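Local structure of dihydroorotase (Campylobacter jejuni subsp. jejuni, 3PNU) at residues Leu35-Arg38 and Met42-Leu45; Pro65-Leu70 and Lys74-Arg79; Asn335-Lys340 and Val344-Ala349. The protein probably catalyses the reversible cyclisation of N-carbamoyl-L-aspartate to dihydroorotate, a zinc-dependent step of de novo pyrimidine synthesis. All coordinates share one frame; numbering follows the deposited sequence.

Contact 1: Leu35-Arg38 and Met42-Leu45; sequences LHLR and MLEL. With ZN (zinc ion), chain D.
A first torsion of 176° turns Leu-43 CG away from its backbone N, and from there CD1 reaches back over the loop to Leu-37. The side chain of Leu-37 starts the other way, with CG beside its own backbone N (chi1 -70°), and the two leucines cross obliquely, Leu-43 CD1 lying 3.4 Å from Leu-37 CB. The setting is the first beta-alpha unit of the TIM barrel of this metallo-dependent hydrolase: strand 31-35 runs into the His-Leu-His metal motif, and the chain then folds back into helix 40-51. No conventional hydrogen bond joins the two segments. Leu-37 O instead faces the helix backbone at Leu-43 CA, 3.3 Å away, in a CH···O contact bent to 131° at the hydrogen. Leu-43 CD1 also lies against that oxygen, so this one side chain meets both the carbonyl and the CB of Leu-37.

Beside this pair, Arg-38 and Met-42 run next to each other and point the same way, with Arg-38 CB 3.5 Å from Met-42 CG. Only the aliphatic root of the arginine takes part. Its chain bends at chi2 and carries the guanidinium away from the helix, where NH2 is hydrogen-bonded to Pro-264 O. His-36, Leu-37 and Arg-38 are all predicted to bind substrate, so the helix packs directly behind part of the probable active-site rim. Leu-37 is also backed by Ile-59 of the next barrel strand and by Ile-80 of helix 70-84. His-36 faces the metal: His-34, Asp-261 and the carboxylated Lys-116 share its zinc ion, ND1 makes a weak hydrogen bond to Asn-62 OD1, and NE2 binds the zinc ion at 2.2 Å, with a water 2.4 Å from the same metal.

Contact 2: Pro65-Leu70 and Lys74-Arg79; sequences PPLCNL and KAYKMR
Leu-67 pushes one methyl, CD1, against the ring of Tyr-76, and this is the tight half of the contact. CD1 comes within 3.3 Å of Tyr-76 CD2, while Tyr-76 CE2 is 4.0 Å from the same methyl. The two side chains cross at about a right angle, and the methyl approaches the ring obliquely. Tyr-76 holds CG anti to its backbone N (chi1 179°), which extends the ring from the helix past Leu-67, with OH reaching Arg-38 O. Both residues are buried.

The looser half is mainly backbone and lies nearer the solvent, with Lys-74 exposed. Lys-74 N donates to Leu-70 O at 2.8 Å, nearly straight at 171°, an i to i+4 bond in the opening turns of helix 70-84. Asn-69 is the N-cap of that helix, its OD1 accepting a hydrogen bond from Asp-72 N. Lys-74 lays only its CB near Leu-70 O, at 3.5 Å; the rest of the chain bends at chi3 and chi4 and leads away from the loop. Within the helix, Arg-79 folds its guanidinium back so that Tyr-76 CA sits over its centre, and NH2 forms a salt bridge to Asp-39.

In the beta-alpha unit of the barrel, the loop comes from strand 56-59 and pairs Leu-67 with Phe-96 through the backbone. Leu-70 packs on helix 102-108, while Tyr-76 touches Met-93 of strand 90-93 and Leu-43 of helix 40-51.

Contact 3: Asn335-Lys340 and Val344-Ala349; sequences NVYEDK and VVPYMA
Val-344 meets the other segment through its carbonyl, which accepts from Tyr-337 N at 2.9 Å with an N-H···O angle of 154°, the donor lying in the carbonyl plane. Val-336 crowds the same oxygen: its CA makes a CH···O contact at 3.2 Å, and its CG2 is equally near Val-344 O. With CG2 anti to the backbone N of Val-336, that methyl is turned over the carbonyl. Val-345 points its CB away from the opposite segment, yet CG1 still approaches Asn-335 O at 3.8 Å. This is a short, weakly bonded antiparallel pairing, 337-338 with 343-344, whose second arm goes on into strand 352-357 of a separate antiparallel sheet built from both ends of the chain. Pro-346 follows and presses on two places at once. Its CD is 3.4 Å from Asn-335 O, while CB and CG sit at the edge of the Tyr-337 ring, CB 3.7 Å from CE2 of that tyrosine; ring and proline cross at about a right angle. Pro-346 also opens a type II turn, closed by a weak hydrogen bond from Ala-349 N to Pro-346 O. Ala-349 ends the turn facing Asn-335, whose OD1 is 4.2 Å from Ala-349 C.

Overall arrangement
The contacts follow one another along the chain, and contact 1 lies between the other two in space. Its centre is about 13 Å from the centre of each, while contacts 2 and 3 are about 26 Å apart centre to centre and do not touch. Contact 1, with its loop and helix 40-51, is the link. On one flank, Tyr-76 of contact 2 probably hydrogen-bonds through OH to Arg-38 O of the loop, 2.7 Å away, and Arg-79 packs on Leu-43 of the helix. On the other, Leu-45 and Met-42 pack on Tyr-337 and Val-344 of contact 3. The loop carrying zinc ligand His-36 is thus joined to the next beta-alpha unit and, through its helix, to the C-terminal segment.

Contact 1: Leu35-Arg38 and Met42-Leu45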
loop_
_atom_site.group_PDB
_atom_site.type_symbol
_atom_site.label_atom_id
_atom_site.label_comp_id
_atom_site.label_asym_id
_atom_site.label_seq_id
_atom_site.Cartn_x
_atom_site.Cartn_y
_atom_site.Cartn_z
ATOM N N LEU A 35 6.430 -16.330 -16.039
ATOM C CA LEU A 35 5.927 -17.257 -15.033
ATOM C C LEU A 35 6.959 -17.715 -14.026
ATOM O O LEU A 35 8.093 -17.985 -14.378
ATOM C CB LEU A 35 5.383 -18.511 -15.752
ATOM C CG LEU A 35 4.678 -19.636 -14.959
ATOM C CD1 LEU A 35 3.500 -19.090 -14.151
ATOM C CD2 LEU A 35 4.189 -20.761 -15.911
ATOM N N HIS A 36 6.539 -17.814 -12.764
ATOM C CA HIS A 36 7.397 -18.329 -11.672
ATOM C C HIS A 36 6.886 -19.698 -11.235
ATOM O O HIS A 36 5.740 -19.826 -10.809
ATOM C CB HIS A 36 7.392 -17.374 -10.478
ATOM C CG HIS A 36 8.039 -16.066 -10.767
ATOM N ND1 HIS A 36 9.406 -15.879 -10.691
ATOM C CD2 HIS A 36 7.514 -14.885 -11.151
ATOM C CE1 HIS A 36 9.688 -14.632 -11.021
ATOM N NE2 HIS A 36 8.558 -14.010 -11.302
ATOM N N LEU A 37 7.734 -20.716 -11.356
ATOM C CA LEU A 37 7.375 -22.099 -10.990
ATOM C C LEU A 37 8.110 -22.598 -9.742
ATOM O O LEU A 37 7.928 -23.743 -9.313
ATOM C CB LEU A 37 7.703 -23.053 -12.145
ATOM C CG LEU A 37 6.865 -22.980 -13.414
ATOM C CD1 LEU A 37 7.405 -23.984 -14.456
ATOM C CD2 LEU A 37 5.409 -23.241 -13.093
ATOM N N ARG A 38 8.961 -21.750 -9.177
ATOM C CA ARG A 38 9.706 -22.098 -7.970
ATOM C C ARG A 38 10.544 -23.370 -8.175
ATOM O O ARG A 38 11.207 -23.514 -9.209
ATOM C CB ARG A 38 8.751 -22.243 -6.782
ATOM C CG ARG A 38 7.874 -21.028 -6.530
ATOM C CD ARG A 38 8.695 -19.727 -6.400
ATOM N NE ARG A 38 7.816 -18.605 -6.089
ATOM C CZ ARG A 38 8.168 -17.326 -6.159
ATOM N NH1 ARG A 38 9.386 -16.983 -6.556
ATOM N NH2 ARG A 38 7.283 -16.386 -5.847
ATOM N N MET A 42 7.383 -27.340 -4.348
ATOM C CA MET A 42 6.464 -26.289 -4.799
ATOM C C MET A 42 6.196 -26.422 -6.313
ATOM O O MET A 42 5.056 -26.317 -6.786
ATOM C CB MET A 42 7.035 -24.892 -4.468
ATOM C CG MET A 42 6.134 -23.726 -4.925
ATOM S SD MET A 42 4.510 -23.664 -4.148
ATOM C CE MET A 42 4.995 -23.179 -2.478
ATOM N N LEU A 43 7.267 -26.651 -7.058
ATOM C CA LEU A 43 7.164 -26.840 -8.489
ATOM C C LEU A 43 6.173 -27.954 -8.825
ATOM O O LEU A 43 5.285 -27.754 -9.650
ATOM C CB LEU A 43 8.536 -27.149 -9.067
ATOM C CG LEU A 43 8.587 -27.463 -10.554
ATOM C CD1 LEU A 43 7.878 -26.396 -11.386
ATOM C CD2 LEU A 43 10.039 -27.614 -10.967
ATOM N N GLU A 44 6.312 -29.106 -8.165
ATOM C CA GLU A 44 5.426 -30.267 -8.400
ATOM C C GLU A 44 3.947 -29.945 -8.174
ATOM O O GLU A 44 3.065 -30.578 -8.764
ATOM C CB GLU A 44 5.834 -31.458 -7.509
ATOM C CG GLU A 44 7.246 -32.000 -7.781
ATOM C CD GLU A 44 7.758 -32.949 -6.692
ATOM O OE1 GLU A 44 6.951 -33.388 -5.831
ATOM O OE2 GLU A 44 8.982 -33.246 -6.699
ATOM N N LEU A 45 3.677 -28.960 -7.328
ATOM C CA LEU A 45 2.296 -28.579 -7.023
ATOM C C LEU A 45 1.671 -27.578 -8.002
ATOM O O LEU A 45 0.533 -27.756 -8.427
ATOM C CB LEU A 45 2.225 -28.001 -5.606
ATOM C CG LEU A 45 0.860 -27.456 -5.155
ATOM C CD1 LEU A 45 -0.242 -28.479 -5.333
ATOM C CD2 LEU A 45 0.939 -26.986 -3.704
HETATM ZN ZN ZN D . 8.285 -11.980 -12.161
HETATM O O HOH W 1 7.717 -9.885 -11.117
#

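Contact 2: Pro65-Leu70 and Lys74-Arg79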
loop_
_atom_site.group_PDB
_atom_site.type_symbol
_atom_site.label_atom_id
_atom_site.label_comp_id
_atom_site.label_asym_id
_atom_site.label_seq_id
_atom_site.Cartn_x
_atom_site.Cartn_y
_atom_site.Cartn_z
ATOM N N PRO A 65 20.071 -20.675 -5.259
ATOM C CA PRO A 65 20.637 -19.478 -5.878
ATOM C C PRO A 65 20.071 -19.295 -7.282
ATOM O O PRO A 65 19.463 -20.217 -7.826
ATOM C CB PRO A 65 22.133 -19.782 -5.930
ATOM C CG PRO A 65 22.215 -21.274 -6.051
ATOM C CD PRO A 65 20.932 -21.850 -5.447
ATOM N N PRO A 66 20.264 -18.112 -7.872
ATOM C CA PRO A 66 19.693 -17.894 -9.196
ATOM C C PRO A 66 20.422 -18.631 -10.320
ATOM O O PRO A 66 21.649 -18.737 -10.315
ATOM C CB PRO A 66 19.791 -16.367 -9.379
ATOM C CG PRO A 66 20.262 -15.821 -8.028
ATOM C CD PRO A 66 20.997 -16.933 -7.392
ATOM N N LEU A 67 19.645 -19.112 -11.284
ATOM C CA LEU A 67 20.182 -19.843 -12.416
ATOM C C LEU A 67 21.163 -18.984 -13.196
ATOM O O LEU A 67 20.756 -18.046 -13.877
ATOM C CB LEU A 67 19.045 -20.315 -13.323
ATOM C CG LEU A 67 17.979 -21.151 -12.607
ATOM C CD1 LEU A 67 16.928 -21.581 -13.590
ATOM C CD2 LEU A 67 18.605 -22.358 -11.914
ATOM N N CYS A 68 22.456 -19.310 -13.093
ATOM C CA CYS A 68 23.512 -18.561 -13.785
ATOM C C CYS A 68 24.465 -19.437 -14.611
ATOM O O CYS A 68 25.536 -18.973 -15.013
ATOM C CB CYS A 68 24.307 -17.703 -12.786
ATOM S SG CYS A 68 23.352 -16.335 -12.009
ATOM N N ASN A 69 24.091 -20.692 -14.866
ATOM C CA ASN A 69 24.904 -21.580 -15.716
ATOM C C ASN A 69 24.034 -22.654 -16.363
ATOM O O ASN A 69 22.976 -23.002 -15.840
ATOM C CB ASN A 69 26.102 -22.175 -14.952
ATOM C CG ASN A 69 25.688 -23.139 -13.861
ATOM O OD1 ASN A 69 24.973 -24.115 -14.106
ATOM N ND2 ASN A 69 26.162 -22.885 -12.647
ATOM N N LEU A 70 24.488 -23.170 -17.504
ATOM C CA LEU A 70 23.719 -24.160 -18.287
ATOM C C LEU A 70 23.387 -25.450 -17.565
ATOM O O LEU A 70 22.277 -25.983 -17.707
ATOM C CB LEU A 70 24.452 -24.478 -19.582
ATOM C CG LEU A 70 24.572 -23.295 -20.548
ATOM C CD1 LEU A 70 25.518 -23.602 -21.711
ATOM C CD2 LEU A 70 23.192 -22.887 -21.051
ATOM N N LYS A 74 19.647 -26.783 -17.199
ATOM C CA LYS A 74 19.215 -28.100 -17.710
ATOM C C LYS A 74 18.570 -28.884 -16.578
ATOM O O LYS A 74 17.484 -29.443 -16.730
ATOM C CB LYS A 74 20.398 -28.921 -18.256
ATOM C CG LYS A 74 19.994 -30.326 -18.811
ATOM C CD LYS A 74 21.201 -31.302 -18.979
ATOM C CE LYS A 74 22.271 -30.821 -19.983
ATOM N NZ LYS A 74 21.765 -30.726 -21.391
ATOM N N ALA A 75 19.258 -28.911 -15.441
ATOM C CA ALA A 75 18.781 -29.614 -14.262
ATOM C C ALA A 75 17.368 -29.168 -13.884
ATOM O O ALA A 75 16.489 -29.998 -13.674
ATOM C CB ALA A 75 19.753 -29.390 -13.096
ATOM N N TYR A 76 17.153 -27.851 -13.813
ATOM C CA TYR A 76 15.834 -27.280 -13.456
ATOM C C TYR A 76 14.788 -27.617 -14.514
ATOM O O TYR A 76 13.644 -27.962 -14.192
ATOM C CB TYR A 76 15.973 -25.763 -13.259
ATOM C CG TYR A 76 14.706 -25.017 -12.904
ATOM C CD1 TYR A 76 13.826 -25.512 -11.948
ATOM C CD2 TYR A 76 14.430 -23.770 -13.465
ATOM C CE1 TYR A 76 12.676 -24.828 -11.605
ATOM C CE2 TYR A 76 13.282 -23.058 -13.113
ATOM C CZ TYR A 76 12.411 -23.590 -12.188
ATOM O OH TYR A 76 11.277 -22.905 -11.840
ATOM N N LYS A 77 15.190 -27.521 -15.779
ATOM C CA LYS A 77 14.300 -27.865 -16.895
ATOM C C LYS A 77 13.810 -29.297 -16.712
ATOM O O LYS A 77 12.602 -29.566 -16.757
ATOM C CB LYS A 77 15.021 -27.733 -18.235
ATOM C CG LYS A 77 14.141 -28.044 -19.446
ATOM C CD LYS A 77 14.863 -27.747 -20.765
ATOM C CE LYS A 77 13.930 -27.904 -21.955
ATOM N NZ LYS A 77 14.607 -27.640 -23.255
ATOM N N MET A 78 14.753 -30.217 -16.489
ATOM C CA MET A 78 14.381 -31.609 -16.286
ATOM C C MET A 78 13.330 -31.682 -15.195
ATOM O O MET A 78 12.288 -32.319 -15.376
ATOM C CB MET A 78 15.593 -32.489 -15.919
ATOM C CG MET A 78 16.654 -32.649 -17.035
ATOM S SD MET A 78 16.041 -33.314 -18.627
ATOM C CE MET A 78 17.570 -33.340 -19.604
ATOM N N ARG A 79 13.588 -31.008 -14.072
ATOM C CA ARG A 79 12.640 -31.023 -12.952
ATOM C C ARG A 79 11.272 -30.513 -13.396
ATOM O O ARG A 79 10.250 -31.081 -13.028
ATOM C CB ARG A 79 13.163 -30.227 -11.739
ATOM C CG ARG A 79 14.460 -30.761 -11.137
ATOM C CD ARG A 79 14.746 -30.186 -9.731
ATOM N NE ARG A 79 15.105 -28.770 -9.722
ATOM C CZ ARG A 79 16.342 -28.313 -9.899
ATOM N NH1 ARG A 79 17.343 -29.151 -10.124
ATOM N NH2 ARG A 79 16.588 -27.011 -9.875
#

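Contact 3: Asn335-Lys340 and Val344-Ala349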
loop_
_atom_site.group_PDB
_atom_site.type_symbol
_atom_site.label_atom_id
_atom_site.label_comp_id
_atom_site.label_asym_id
_atom_site.label_seq_id
_atom_site.Cartn_x
_atom_site.Cartn_y
_atom_site.Cartn_z
ATOM N N ASN A 335 -10.056 -22.417 -2.474
ATOM C CA ASN A 335 -9.472 -21.456 -1.564
ATOM C C ASN A 335 -7.984 -21.737 -1.375
ATOM O O ASN A 335 -7.258 -20.909 -0.832
ATOM C CB ASN A 335 -10.228 -21.479 -0.230
ATOM C CG ASN A 335 -11.701 -21.106 -0.388
ATOM O OD1 ASN A 335 -12.087 -20.407 -1.326
ATOM N ND2 ASN A 335 -12.524 -21.574 0.530
ATOM N N VAL A 336 -7.533 -22.896 -1.846
ATOM C CA VAL A 336 -6.130 -23.280 -1.736
ATOM C C VAL A 336 -5.817 -24.451 -2.682
ATOM O O VAL A 336 -6.706 -25.200 -3.069
ATOM C CB VAL A 336 -5.786 -23.687 -0.268
ATOM C CG1 VAL A 336 -6.607 -24.904 0.149
ATOM C CG2 VAL A 336 -4.289 -23.962 -0.093
ATOM N N TYR A 337 -4.560 -24.587 -3.076
ATOM C CA TYR A 337 -4.139 -25.711 -3.898
ATOM C C TYR A 337 -3.107 -26.462 -3.054
ATOM O O TYR A 337 -1.934 -26.119 -3.020
ATOM C CB TYR A 337 -3.620 -25.254 -5.270
ATOM C CG TYR A 337 -4.738 -24.851 -6.238
ATOM C CD1 TYR A 337 -5.223 -25.753 -7.185
ATOM C CD2 TYR A 337 -5.313 -23.588 -6.195
ATOM C CE1 TYR A 337 -6.245 -25.399 -8.073
ATOM C CE2 TYR A 337 -6.338 -23.229 -7.075
ATOM C CZ TYR A 337 -6.792 -24.142 -8.012
ATOM O OH TYR A 337 -7.798 -23.801 -8.877
ATOM N N GLU A 338 -3.592 -27.491 -2.370
ATOM C CA GLU A 338 -2.818 -28.270 -1.402
ATOM C C GLU A 338 -2.062 -29.491 -1.898
ATOM O O GLU A 338 -2.171 -29.926 -3.040
ATOM C CB GLU A 338 -3.794 -28.770 -0.312
ATOM C CG GLU A 338 -4.391 -27.682 0.572
ATOM C CD GLU A 338 -5.691 -28.106 1.258
ATOM O OE1 GLU A 338 -6.640 -28.501 0.545
ATOM O OE2 GLU A 338 -5.778 -27.998 2.501
ATOM N N ASP A 339 -1.282 -30.017 -0.966
ATOM C CA ASP A 339 -0.554 -31.248 -1.120
ATOM C C ASP A 339 0.171 -31.523 0.220
ATOM O O ASP A 339 -0.122 -30.900 1.251
ATOM C CB ASP A 339 0.388 -31.255 -2.353
ATOM C CG ASP A 339 1.695 -30.520 -2.123
ATOM O OD1 ASP A 339 2.623 -30.727 -2.934
ATOM O OD2 ASP A 339 1.811 -29.768 -1.135
ATOM N N LYS A 340 1.101 -32.466 0.165
ATOM C CA LYS A 340 1.900 -32.946 1.287
ATOM C C LYS A 340 2.909 -31.919 1.821
ATOM O O LYS A 340 3.129 -31.825 3.035
ATOM C CB LYS A 340 2.640 -34.195 0.760
ATOM C CG LYS A 340 3.500 -35.043 1.696
ATOM C CD LYS A 340 4.158 -36.162 0.829
ATOM C CE LYS A 340 5.101 -37.107 1.578
ATOM N NZ LYS A 340 4.370 -38.050 2.472
ATOM N N VAL A 344 -1.012 -23.210 -1.228
ATOM C CA VAL A 344 -0.981 -21.887 -1.830
ATOM C C VAL A 344 -2.370 -21.334 -2.039
ATOM O O VAL A 344 -3.278 -22.067 -2.408
ATOM C CB VAL A 344 -0.279 -21.960 -3.200
ATOM C CG1 VAL A 344 -0.305 -20.616 -3.886
ATOM C CG2 VAL A 344 1.174 -22.466 -3.036
ATOM N N VAL A 345 -2.521 -20.030 -1.800
ATOM C CA VAL A 345 -3.788 -19.347 -1.984
ATOM C C VAL A 345 -3.783 -18.777 -3.391
ATOM O O VAL A 345 -2.899 -18.009 -3.755
ATOM C CB VAL A 345 -3.994 -18.183 -0.982
ATOM C CG1 VAL A 345 -5.386 -17.574 -1.171
ATOM C CG2 VAL A 345 -3.802 -18.655 0.476
ATOM N N PRO A 346 -4.779 -19.144 -4.192
ATOM C CA PRO A 346 -4.843 -18.651 -5.556
ATOM C C PRO A 346 -5.523 -17.312 -5.650
ATOM O O PRO A 346 -6.195 -16.903 -4.718
ATOM C CB PRO A 346 -5.725 -19.687 -6.245
ATOM C CG PRO A 346 -6.706 -20.040 -5.196
ATOM C CD PRO A 346 -5.918 -20.023 -3.882
ATOM N N TYR A 347 -5.333 -16.659 -6.798
ATOM C CA TYR A 347 -5.940 -15.385 -7.115
ATOM C C TYR A 347 -7.409 -15.652 -7.342
ATOM O O TYR A 347 -7.780 -16.758 -7.749
ATOM C CB TYR A 347 -5.285 -14.801 -8.379
ATOM C CG TYR A 347 -5.896 -13.500 -8.884
ATOM C CD1 TYR A 347 -5.867 -12.350 -8.109
ATOM C CD2 TYR A 347 -6.469 -13.411 -10.142
ATOM C CE1 TYR A 347 -6.420 -11.156 -8.562
ATOM C CE2 TYR A 347 -7.018 -12.202 -10.607
ATOM C CZ TYR A 347 -6.976 -11.082 -9.798
ATOM O OH TYR A 347 -7.512 -9.885 -10.208
ATOM N N MET A 348 -8.256 -14.662 -7.078
ATOM C CA MET A 348 -9.694 -14.837 -7.246
ATOM C C MET A 348 -10.224 -15.982 -6.344
ATOM O O MET A 348 -11.333 -16.465 -6.539
ATOM C CB MET A 348 -10.000 -15.128 -8.714
ATOM C CG MET A 348 -9.862 -13.938 -9.657
ATOM S SD MET A 348 -11.340 -12.914 -9.709
ATOM C CE MET A 348 -10.855 -11.605 -10.845
ATOM N N ALA A 349 -9.424 -16.413 -5.364
ATOM C CA ALA A 349 -9.821 -17.480 -4.442
ATOM C C ALA A 349 -11.278 -17.296 -4.003
ATOM O O ALA A 349 -11.722 -16.171 -3.769
ATOM C CB ALA A 349 -8.910 -17.494 -3.233
#